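Local coordinates for protein siroheme decarboxylase (PDB 4CH7) that decarboxylates siroheme to 12,18-didecarboxysiroheme, releasing two molecules of carbon dioxide, as a step in the biosynthesis of heme d1, at residues Glu4-Ile12 with Leu26-Leu37; Leu107-Glu115 with Ile317-Phe328. One frame throughout, in Å; residues are numbered along the deposited sequence.

Contact 1: Glu4-Ile12 with Leu26-Leu37; sequences EFDKILKII and LAQEVGIEEGKL
Ile32 covers one face of the Glu4 carboxylate, with CG2 3.5 Å from Glu4 CD, while the extended chain of Lys36 crosses Glu4 at about a right angle and brings CE and NZ up beyond the two oxygens, near the carboxylate plane. The Lys36 NZ to Glu4 OE2 salt bridge is long and weak at 3.5 Å. These residues belong to the N-terminal helix-turn-helix domain: helix 4-11 lies across helices 22-30 and 34-47 and the turn between them, its axis running at 137° to that of segment 26-30.

Lys7 makes the second polar link. Its chain bends at the third torsion and sends NZ to Val30 O, 3.2 Å away, in the plane of the carbonyl and with a C=O...N angle of 158°. The amine thus takes up a carbonyl at the C-terminal end of helix 22-30.

Branched aliphatic chains make up the rest of the contact, continuing along the helix to Ile11. Ile8 lays CG1 against Leu37 CD1 and crosses Ile32 at about a right angle, with Ile8 CD1 3.5 Å from Ile32 CD1. Ile11 has CG1 anti to the backbone N (chi1 -158°), which directs CD1 to Leu26 CD2 and leaves CG2 for Val30 CG2, 3.8 Å off. Ile8 and Ile12 also touch Ile41 of helix 34-47, closing the three-helix core.

The turn that presents Ile32 is a Schellman motif with Gly31, at positive phi, as its C-prime residue. Two amides grip Ala27 O from opposite faces of its plane, Gly31 N at 2.7 Å and Ile32 N at 3.1 Å.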
loop_
_atom_site.group_PDB
_atom_site.type_symbol
_atom_site.label_atom_id
_atom_site.label_comp_id
_atom_site.label_asym_id
_atom_site.label_seq_id
_atom_site.Cartn_x
_atom_site.Cartn_y
_atom_site.Cartn_z
ATOM N N GLU A 4 -26.739 -15.412 5.171
ATOM C CA GLU A 4 -25.712 -15.328 6.206
ATOM C C GLU A 4 -24.354 -15.019 5.596
ATOM O O GLU A 4 -23.671 -14.091 6.025
ATOM C CB GLU A 4 -25.623 -16.636 6.998
ATOM C CG GLU A 4 -26.784 -16.900 7.945
ATOM C CD GLU A 4 -26.487 -18.026 8.914
ATOM O OE1 GLU A 4 -25.319 -18.460 8.976
ATOM O OE2 GLU A 4 -27.418 -18.471 9.616
ATOM N N PHE A 5 -23.966 -15.819 4.606
ATOM C CA PHE A 5 -22.725 -15.616 3.869
ATOM C C PHE A 5 -22.588 -14.169 3.420
ATOM O O PHE A 5 -21.562 -13.533 3.652
ATOM C CB PHE A 5 -22.684 -16.540 2.650
ATOM C CG PHE A 5 -21.803 -16.038 1.541
ATOM C CD1 PHE A 5 -20.429 -16.234 1.587
ATOM C CD2 PHE A 5 -22.348 -15.375 0.447
ATOM C CE1 PHE A 5 -19.613 -15.777 0.566
ATOM C CE2 PHE A 5 -21.540 -14.910 -0.571
ATOM C CZ PHE A 5 -20.169 -15.113 -0.514
ATOM N N ASP A 6 -23.637 -13.659 2.782
ATOM C CA ASP A 6 -23.658 -12.288 2.286
ATOM C C ASP A 6 -23.553 -11.261 3.415
ATOM O O ASP A 6 -22.824 -10.277 3.299
ATOM C CB ASP A 6 -24.929 -12.043 1.469
ATOM C CG ASP A 6 -24.897 -12.725 0.114
ATOM O OD1 ASP A 6 -25.177 -13.940 0.041
ATOM O OD2 ASP A 6 -24.595 -12.037 -0.884
ATOM N N LYS A 7 -24.285 -11.494 4.503
ATOM C CA LYS A 7 -24.268 -10.589 5.656
ATOM C C LYS A 7 -22.918 -10.573 6.371
ATOM O O LYS A 7 -22.432 -9.518 6.775
ATOM C CB LYS A 7 -25.367 -10.962 6.653
ATOM C CG LYS A 7 -26.670 -10.209 6.468
ATOM C CD LYS A 7 -27.673 -10.613 7.532
ATOM C CE LYS A 7 -27.921 -12.110 7.509
ATOM N NZ LYS A 7 -28.865 -12.535 8.577
ATOM N N ILE A 8 -22.327 -11.752 6.531
ATOM C CA ILE A 8 -21.037 -11.894 7.197
ATOM C C ILE A 8 -19.919 -11.286 6.360
ATOM O O ILE A 8 -19.108 -10.509 6.866
ATOM C CB ILE A 8 -20.713 -13.370 7.455
ATOM C CG1 ILE A 8 -21.660 -13.958 8.494
ATOM C CG2 ILE A 8 -19.286 -13.531 7.924
ATOM C CD1 ILE A 8 -21.504 -15.448 8.676
ATOM N N LEU A 9 -19.876 -11.665 5.085
ATOM C CA LEU A 9 -18.904 -11.130 4.137
ATOM C C LEU A 9 -18.945 -9.607 4.118
ATOM O O LEU A 9 -17.907 -8.945 4.119
ATOM C CB LEU A 9 -19.187 -11.670 2.733
ATOM C CG LEU A 9 -18.401 -11.006 1.603
ATOM C CD1 LEU A 9 -16.920 -11.302 1.750
ATOM C CD2 LEU A 9 -18.912 -11.437 0.237
ATOM N N LYS A 10 -20.157 -9.062 4.113
ATOM C CA LYS A 10 -20.367 -7.619 4.113
ATOM C C LYS A 10 -19.863 -6.954 5.397
ATOM O O LYS A 10 -19.260 -5.881 5.352
ATOM C CB LYS A 10 -21.856 -7.311 3.916
ATOM C CG LYS A 10 -22.216 -5.837 4.028
ATOM C CD LYS A 10 -23.722 -5.625 4.032
ATOM C CE LYS A 10 -24.071 -4.145 4.057
ATOM N NZ LYS A 10 -23.514 -3.449 5.250
ATOM N N ILE A 11 -20.105 -7.597 6.536
ATOM C CA ILE A 11 -19.848 -6.975 7.837
ATOM C C ILE A 11 -18.378 -7.002 8.272
ATOM O O ILE A 11 -17.939 -6.135 9.028
ATOM C CB ILE A 11 -20.757 -7.580 8.949
ATOM C CG1 ILE A 11 -20.903 -6.609 10.124
ATOM C CG2 ILE A 11 -20.235 -8.932 9.419
ATOM C CD1 ILE A 11 -21.850 -7.089 11.212
ATOM N N ILE A 12 -17.619 -7.986 7.797
ATOM C CA ILE A 12 -16.206 -8.090 8.157
ATOM C C ILE A 12 -15.325 -7.210 7.273
ATOM O O ILE A 12 -14.104 -7.151 7.449
ATOM C CB ILE A 12 -15.705 -9.537 8.085
ATOM C CG1 ILE A 12 -15.852 -10.091 6.664
ATOM C CG2 ILE A 12 -16.453 -10.392 9.082
ATOM C CD1 ILE A 12 -15.357 -11.522 6.504
ATOM N N LEU A 26 -20.382 -8.468 16.246
ATOM C CA LEU A 26 -20.716 -8.773 14.857
ATOM C C LEU A 26 -21.758 -9.886 14.776
ATOM O O LEU A 26 -22.675 -9.829 13.957
ATOM C CB LEU A 26 -19.468 -9.171 14.065
ATOM C CG LEU A 26 -18.341 -8.149 13.909
ATOM C CD1 LEU A 26 -17.348 -8.592 12.845
ATOM C CD2 LEU A 26 -18.889 -6.776 13.589
ATOM N N ALA A 27 -21.610 -10.894 15.630
ATOM C CA ALA A 27 -22.550 -12.009 15.682
ATOM C C ALA A 27 -23.956 -11.523 16.002
ATOM O O ALA A 27 -24.925 -11.938 15.362
ATOM C CB ALA A 27 -22.106 -13.024 16.713
ATOM N N GLN A 28 -24.059 -10.662 17.010
ATOM C CA GLN A 28 -25.328 -10.050 17.377
ATOM C C GLN A 28 -25.919 -9.279 16.203
ATOM O O GLN A 28 -27.099 -9.428 15.889
ATOM C CB GLN A 28 -25.146 -9.116 18.574
ATOM C CG GLN A 28 -24.939 -9.836 19.905
ATOM C CD GLN A 28 -26.146 -10.654 20.317
ATOM O OE1 GLN A 28 -27.286 -10.255 20.087
ATOM N NE2 GLN A 28 -25.903 -11.805 20.930
ATOM N N GLU A 29 -25.090 -8.463 15.556
ATOM C CA GLU A 29 -25.528 -7.660 14.416
ATOM C C GLU A 29 -25.966 -8.514 13.221
ATOM O O GLU A 29 -26.927 -8.176 12.527
ATOM C CB GLU A 29 -24.431 -6.678 13.991
ATOM C CG GLU A 29 -24.269 -5.477 14.921
ATOM C CD GLU A 29 -23.038 -4.649 14.606
ATOM O OE1 GLU A 29 -22.094 -5.194 13.999
ATOM O OE2 GLU A 29 -23.015 -3.456 14.973
ATOM N N VAL A 30 -25.253 -9.611 12.984
ATOM C CA VAL A 30 -25.594 -10.531 11.899
ATOM C C VAL A 30 -26.815 -11.377 12.264
ATOM O O VAL A 30 -27.668 -11.658 11.415
ATOM C CB VAL A 30 -24.387 -11.420 11.511
ATOM C CG1 VAL A 30 -24.834 -12.658 10.746
ATOM C CG2 VAL A 30 -23.388 -10.619 10.687
ATOM N N GLY A 31 -26.910 -11.763 13.532
ATOM C CA GLY A 31 -28.042 -12.541 13.996
ATOM C C GLY A 31 -27.748 -14.023 14.096
ATOM O O GLY A 31 -28.665 -14.845 14.071
ATOM N N ILE A 32 -26.469 -14.367 14.208
ATOM C CA ILE A 32 -26.074 -15.760 14.371
ATOM C C ILE A 32 -25.171 -15.940 15.587
ATOM O O ILE A 32 -24.600 -14.976 16.096
ATOM C CB ILE A 32 -25.354 -16.305 13.120
ATOM C CG1 ILE A 32 -24.048 -15.550 12.876
ATOM C CG2 ILE A 32 -26.256 -16.222 11.895
ATOM C CD1 ILE A 32 -23.303 -16.022 11.653
ATOM N N GLU A 33 -25.054 -17.180 16.048
ATOM C CA GLU A 33 -24.203 -17.510 17.188
ATOM C C GLU A 33 -22.740 -17.231 16.847
ATOM O O GLU A 33 -22.322 -17.422 15.705
ATOM C CB GLU A 33 -24.414 -18.973 17.581
ATOM C CG GLU A 33 -23.698 -19.408 18.845
ATOM C CD GLU A 33 -22.365 -20.057 18.558
ATOM O OE1 GLU A 33 -22.134 -20.454 17.396
ATOM O OE2 GLU A 33 -21.549 -20.170 19.494
ATOM N N GLU A 34 -21.971 -16.763 17.829
ATOM C CA GLU A 34 -20.607 -16.290 17.587
ATOM C C GLU A 34 -19.666 -17.362 17.042
ATOM O O GLU A 34 -18.909 -17.106 16.101
ATOM C CB GLU A 34 -20.011 -15.668 18.853
ATOM C CG GLU A 34 -18.626 -15.062 18.638
ATOM C CD GLU A 34 -18.010 -14.530 19.913
ATOM O OE1 GLU A 34 -18.669 -14.610 20.970
ATOM O OE2 GLU A 34 -16.866 -14.033 19.856
ATOM N N GLY A 35 -19.706 -18.549 17.639
ATOM C CA GLY A 35 -18.882 -19.655 17.186
ATOM C C GLY A 35 -19.138 -19.969 15.726
ATOM O O GLY A 35 -18.207 -20.240 14.966
ATOM N N LYS A 36 -20.408 -19.916 15.334
ATOM C CA LYS A 36 -20.791 -20.129 13.946
ATOM C C LYS A 36 -20.262 -19.012 13.048
ATOM O O LYS A 36 -19.790 -19.271 11.939
ATOM C CB LYS A 36 -22.310 -20.240 13.817
ATOM C CG LYS A 36 -22.775 -20.422 12.382
ATOM C CD LYS A 36 -24.242 -20.796 12.310
ATOM C CE LYS A 36 -24.667 -21.018 10.869
ATOM N NZ LYS A 36 -26.086 -21.449 10.757
ATOM N N LEU A 37 -20.342 -17.772 13.530
ATOM C CA LEU A 37 -19.789 -16.635 12.800
ATOM C C LEU A 37 -18.299 -16.838 12.567
ATOM O O LEU A 37 -17.817 -16.691 11.447
ATOM C CB LEU A 37 -20.025 -15.320 13.553
ATOM C CG LEU A 37 -19.255 -14.115 13.003
ATOM C CD1 LEU A 37 -19.726 -13.782 11.602
ATOM C CD2 LEU A 37 -19.375 -12.900 13.908
#

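Contact 2: Leu107-Glu115 with Ile317-Phe328; sequences LAVPPEISE and IKYFSEEFERWF
Pro110 sits on the Phe324 ring in a CH-pi contact, its CD 3.8 Å from the ring centroid and 16° off the normal. Trp327 CE3 is over the opposite face, displaced toward the rim, so the benzyl group is held between a proline and an indole. With chi1 at 179°, CG of Phe324 stands anti to the backbone N and the ring projects from the helix toward the end of strand 103-109.

Apolar contacts complete the joint. Ile113 CD1 meets the edge of the same ring and lies 3.6 Å from Glu325 CB, while its CG2 branch reaches Phe328 CD2 at 3.7 Å. Val109 CG2 touches Phe324 CZ. Ser114 CB is 3.4 Å from Phe328 CZ, and farther along Ala108 CB meets Ile317 CD1 at 3.6 Å. Replacing Phe324 with an alanine would probably leave a gap between Pro110 and Trp327 and deprive Val109 and Ile113 of a shared partner.

No hydrogen bond crosses the interface; the Ser114 hydroxyl instead donates to Glu115 O within its own segment, at 3.0 Å.

The loop 110-115 leads from barrel strand 103-109 into helix 116-126, whose Leu122 and Met123 touch Phe328 and Trp327. The C-terminal helix 323-335 is thereby laid against the first AsnC-like ligand-binding domain, while Phe320, at the edge of whose ring Pro111 CD lies, also packs on helix 170-179.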
loop_
_atom_site.group_PDB
_atom_site.type_symbol
_atom_site.label_atom_id
_atom_site.label_comp_id
_atom_site.label_asym_id
_atom_site.label_seq_id
_atom_site.Cartn_x
_atom_site.Cartn_y
_atom_site.Cartn_z
ATOM N N LEU A 107 8.716 2.390 -2.558
ATOM C CA LEU A 107 9.625 2.312 -1.423
ATOM C C LEU A 107 9.019 2.984 -0.206
ATOM O O LEU A 107 8.513 4.102 -0.298
ATOM C CB LEU A 107 10.967 2.967 -1.757
ATOM C CG LEU A 107 11.974 3.090 -0.609
ATOM C CD1 LEU A 107 12.340 1.719 -0.071
ATOM C CD2 LEU A 107 13.216 3.835 -1.057
ATOM N N ALA A 108 9.062 2.293 0.929
ATOM C CA ALA A 108 8.642 2.875 2.200
ATOM C C ALA A 108 9.800 2.803 3.186
ATOM O O ALA A 108 10.376 1.734 3.394
ATOM C CB ALA A 108 7.434 2.144 2.749
ATOM N N VAL A 109 10.140 3.937 3.793
ATOM C CA VAL A 109 11.272 4.000 4.712
ATOM C C VAL A 109 10.813 4.358 6.124
ATOM O O VAL A 109 10.101 5.345 6.313
ATOM C CB VAL A 109 12.330 5.018 4.227
ATOM C CG1 VAL A 109 13.425 5.193 5.266
ATOM C CG2 VAL A 109 12.924 4.577 2.897
ATOM N N PRO A 110 11.212 3.547 7.120
ATOM C CA PRO A 110 10.911 3.841 8.527
ATOM C C PRO A 110 11.571 5.142 8.964
ATOM O O PRO A 110 12.595 5.515 8.393
ATOM C CB PRO A 110 11.536 2.653 9.274
ATOM C CG PRO A 110 12.574 2.101 8.336
ATOM C CD PRO A 110 11.993 2.306 6.968
ATOM N N PRO A 111 10.988 5.830 9.961
ATOM C CA PRO A 111 11.572 7.085 10.443
ATOM C C PRO A 111 12.853 6.837 11.236
ATOM O O PRO A 111 13.060 5.721 11.708
ATOM C CB PRO A 111 10.482 7.637 11.365
ATOM C CG PRO A 111 9.765 6.419 11.868
ATOM C CD PRO A 111 9.759 5.471 10.696
ATOM N N GLU A 112 13.693 7.860 11.367
ATOM C CA GLU A 112 14.949 7.767 12.120
ATOM C C GLU A 112 15.895 6.636 11.698
ATOM O O GLU A 112 16.375 5.877 12.543
ATOM C CB GLU A 112 14.685 7.673 13.628
ATOM C CG GLU A 112 14.519 9.015 14.324
ATOM C CD GLU A 112 13.069 9.368 14.574
ATOM O OE1 GLU A 112 12.266 8.448 14.840
ATOM O OE2 GLU A 112 12.729 10.567 14.506
ATOM N N ILE A 113 16.165 6.534 10.402
ATOM C CA ILE A 113 17.180 5.617 9.895
ATOM C C ILE A 113 17.943 6.312 8.779
ATOM O O ILE A 113 19.173 6.411 8.809
ATOM C CB ILE A 113 16.566 4.301 9.373
ATOM C CG1 ILE A 113 16.163 3.399 10.540
ATOM C CG2 ILE A 113 17.549 3.569 8.466
ATOM C CD1 ILE A 113 15.727 2.012 10.127
ATOM N N SER A 114 17.188 6.802 7.804
ATOM C CA SER A 114 17.727 7.555 6.685
ATOM C C SER A 114 16.566 8.208 5.965
ATOM O O SER A 114 15.458 7.666 5.945
ATOM C CB SER A 114 18.463 6.630 5.719
ATOM O OG SER A 114 18.799 7.308 4.521
ATOM N N GLU A 115 16.806 9.380 5.391
ATOM C CA GLU A 115 15.796 10.007 4.555
ATOM C C GLU A 115 15.629 9.156 3.306
ATOM O O GLU A 115 16.583 8.520 2.855
ATOM C CB GLU A 115 16.202 11.431 4.188
ATOM C CG GLU A 115 16.309 12.360 5.384
ATOM C CD GLU A 115 16.908 13.701 5.030
ATOM O OE1 GLU A 115 16.593 14.227 3.943
ATOM O OE2 GLU A 115 17.698 14.227 5.840
ATOM N N ILE A 317 4.716 -4.649 3.218
ATOM C CA ILE A 317 5.764 -4.484 4.209
ATOM C C ILE A 317 5.268 -4.761 5.622
ATOM O O ILE A 317 4.091 -4.566 5.934
ATOM C CB ILE A 317 6.336 -3.059 4.161
ATOM C CG1 ILE A 317 5.220 -2.028 4.354
ATOM C CG2 ILE A 317 7.039 -2.814 2.834
ATOM C CD1 ILE A 317 5.712 -0.601 4.425
ATOM N N LYS A 318 6.173 -5.238 6.469
ATOM C CA LYS A 318 5.908 -5.303 7.894
ATOM C C LYS A 318 6.524 -4.057 8.504
ATOM O O LYS A 318 7.689 -3.744 8.247
ATOM C CB LYS A 318 6.524 -6.557 8.514
ATOM C CG LYS A 318 6.190 -7.840 7.774
ATOM C CD LYS A 318 4.689 -8.036 7.637
ATOM C CE LYS A 318 4.042 -8.370 8.971
ATOM N NZ LYS A 318 2.598 -8.697 8.817
ATOM N N TYR A 319 5.741 -3.330 9.291
ATOM C CA TYR A 319 6.226 -2.093 9.885
ATOM C C TYR A 319 7.104 -2.368 11.099
ATOM O O TYR A 319 6.855 -3.309 11.854
ATOM C CB TYR A 319 5.059 -1.182 10.273
ATOM C CG TYR A 319 4.221 -0.720 9.101
ATOM C CD1 TYR A 319 4.686 0.256 8.231
ATOM C CD2 TYR A 319 2.959 -1.251 8.873
ATOM C CE1 TYR A 319 3.920 0.683 7.161
ATOM C CE2 TYR A 319 2.188 -0.829 7.806
ATOM C CZ TYR A 319 2.674 0.137 6.954
ATOM O OH TYR A 319 1.912 0.563 5.889
ATOM N N PHE A 320 8.141 -1.553 11.262
ATOM C CA PHE A 320 8.978 -1.570 12.459
ATOM C C PHE A 320 9.667 -2.908 12.722
ATOM O O PHE A 320 9.916 -3.271 13.872
ATOM C CB PHE A 320 8.164 -1.127 13.674
ATOM C CG PHE A 320 7.572 0.245 13.529
ATOM C CD1 PHE A 320 8.352 1.308 13.089
ATOM C CD2 PHE A 320 6.233 0.470 13.815
ATOM C CE1 PHE A 320 7.812 2.579 12.950
ATOM C CE2 PHE A 320 5.682 1.735 13.678
ATOM C CZ PHE A 320 6.474 2.792 13.244
ATOM N N SER A 321 9.960 -3.640 11.654
ATOM C CA SER A 321 10.826 -4.808 11.760
ATOM C C SER A 321 12.267 -4.323 11.702
ATOM O O SER A 321 12.539 -3.238 11.190
ATOM C CB SER A 321 10.548 -5.804 10.636
ATOM O OG SER A 321 10.768 -5.219 9.367
ATOM N N GLU A 322 13.188 -5.116 12.240
ATOM C CA GLU A 322 14.588 -4.714 12.311
ATOM C C GLU A 322 15.310 -4.971 10.996
ATOM O O GLU A 322 16.452 -4.549 10.811
ATOM C CB GLU A 322 15.293 -5.469 13.437
ATOM C CG GLU A 322 14.683 -5.249 14.808
ATOM C CD GLU A 322 15.052 -6.343 15.785
ATOM O OE1 GLU A 322 15.479 -7.426 15.331
ATOM O OE2 GLU A 322 14.913 -6.120 17.006
ATOM N N GLU A 323 14.632 -5.657 10.082
ATOM C CA GLU A 323 15.268 -6.134 8.857
ATOM C C GLU A 323 15.586 -5.053 7.815
ATOM O O GLU A 323 16.446 -5.264 6.962
ATOM C CB GLU A 323 14.460 -7.277 8.229
ATOM C CG GLU A 323 13.059 -6.900 7.787
ATOM C CD GLU A 323 12.311 -8.065 7.166
ATOM O OE1 GLU A 323 12.946 -9.109 6.896
ATOM O OE2 GLU A 323 11.088 -7.936 6.951
ATOM N N PHE A 324 14.914 -3.905 7.873
ATOM C CA PHE A 324 15.250 -2.815 6.956
ATOM C C PHE A 324 16.592 -2.207 7.324
ATOM O O PHE A 324 17.474 -2.064 6.478
ATOM C CB PHE A 324 14.186 -1.713 6.945
ATOM C CG PHE A 324 14.521 -0.568 6.020
ATOM C CD1 PHE A 324 14.150 -0.613 4.682
ATOM C CD2 PHE A 324 15.226 0.542 6.479
ATOM C CE1 PHE A 324 14.464 0.429 3.821
ATOM C CE2 PHE A 324 15.547 1.586 5.623
ATOM C CZ PHE A 324 15.164 1.528 4.292
ATOM N N GLU A 325 16.722 -1.824 8.590
ATOM C CA GLU A 325 17.944 -1.217 9.100
ATOM C C GLU A 325 19.140 -2.122 8.832
ATOM O O GLU A 325 20.167 -1.673 8.324
ATOM C CB GLU A 325 17.809 -0.940 10.599
ATOM C CG GLU A 325 19.062 -0.372 11.250
ATOM C CD GLU A 325 18.895 -0.150 12.740
ATOM O OE1 GLU A 325 17.897 0.484 13.141
ATOM O OE2 GLU A 325 19.760 -0.613 13.511
ATOM N N ARG A 326 18.987 -3.402 9.157
ATOM C CA ARG A 326 20.027 -4.393 8.910
ATOM C C ARG A 326 20.350 -4.489 7.421
ATOM O O ARG A 326 21.516 -4.590 7.037
ATOM C CB ARG A 326 19.604 -5.757 9.459
ATOM C CG ARG A 326 20.574 -6.879 9.148
ATOM C CD ARG A 326 20.218 -8.153 9.900
ATOM N NE ARG A 326 18.794 -8.465 9.822
ATOM C CZ ARG A 326 18.200 -9.003 8.761
ATOM N NH1 ARG A 326 18.902 -9.286 7.674
ATOM N NH2 ARG A 326 16.901 -9.257 8.785
ATOM N N TRP A 327 19.314 -4.447 6.588
ATOM C CA TRP A 327 19.507 -4.390 5.146
ATOM C C TRP A 327 20.224 -3.106 4.756
ATOM O O TRP A 327 21.065 -3.104 3.857
ATOM C CB TRP A 327 18.168 -4.466 4.409
ATOM C CG TRP A 327 18.307 -4.220 2.936
ATOM C CD1 TRP A 327 18.586 -5.146 1.972
ATOM C CD2 TRP A 327 18.187 -2.961 2.260
ATOM N NE1 TRP A 327 18.642 -4.540 0.738
ATOM C CE2 TRP A 327 18.402 -3.199 0.888
ATOM C CE3 TRP A 327 17.917 -1.657 2.680
ATOM C CZ2 TRP A 327 18.355 -2.179 -0.063
ATOM C CZ3 TRP A 327 17.870 -0.647 1.735
ATOM C CH2 TRP A 327 18.091 -0.914 0.382
ATOM N N PHE A 328 19.881 -2.016 5.436
ATOM C CA PHE A 328 20.440 -0.707 5.120
ATOM C C PHE A 328 21.933 -0.616 5.433
ATOM O O PHE A 328 22.705 -0.099 4.625
ATOM C CB PHE A 328 19.674 0.397 5.850
ATOM C CG PHE A 328 20.050 1.782 5.410
ATOM C CD1 PHE A 328 19.975 2.139 4.068
ATOM C CD2 PHE A 328 20.470 2.729 6.331
ATOM C CE1 PHE A 328 20.320 3.412 3.654
ATOM C CE2 PHE A 328 20.816 4.006 5.924
ATOM C CZ PHE A 328 20.742 4.347 4.581
#

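The two contacts are separate, with centres 38 Å apart and nearest atoms about 17 Å apart, and contact 1 closes along the chain before contact 2 opens. Contact 1 lies within the first helix-turn-helix domain, its centre about 28 Å from that of the chain and away from the active site. Contact 2, whose centre is about 15 Å from that of the chain, joins distant parts of the sequence beside the barrel: the side chain of Ile317 is about 8 Å from that of His93, the inferred active-site residue. Each also reaches other regions of the chain, Ile12 through a backbone bond to Ala222 and Tyr319 through its amide to Gln180.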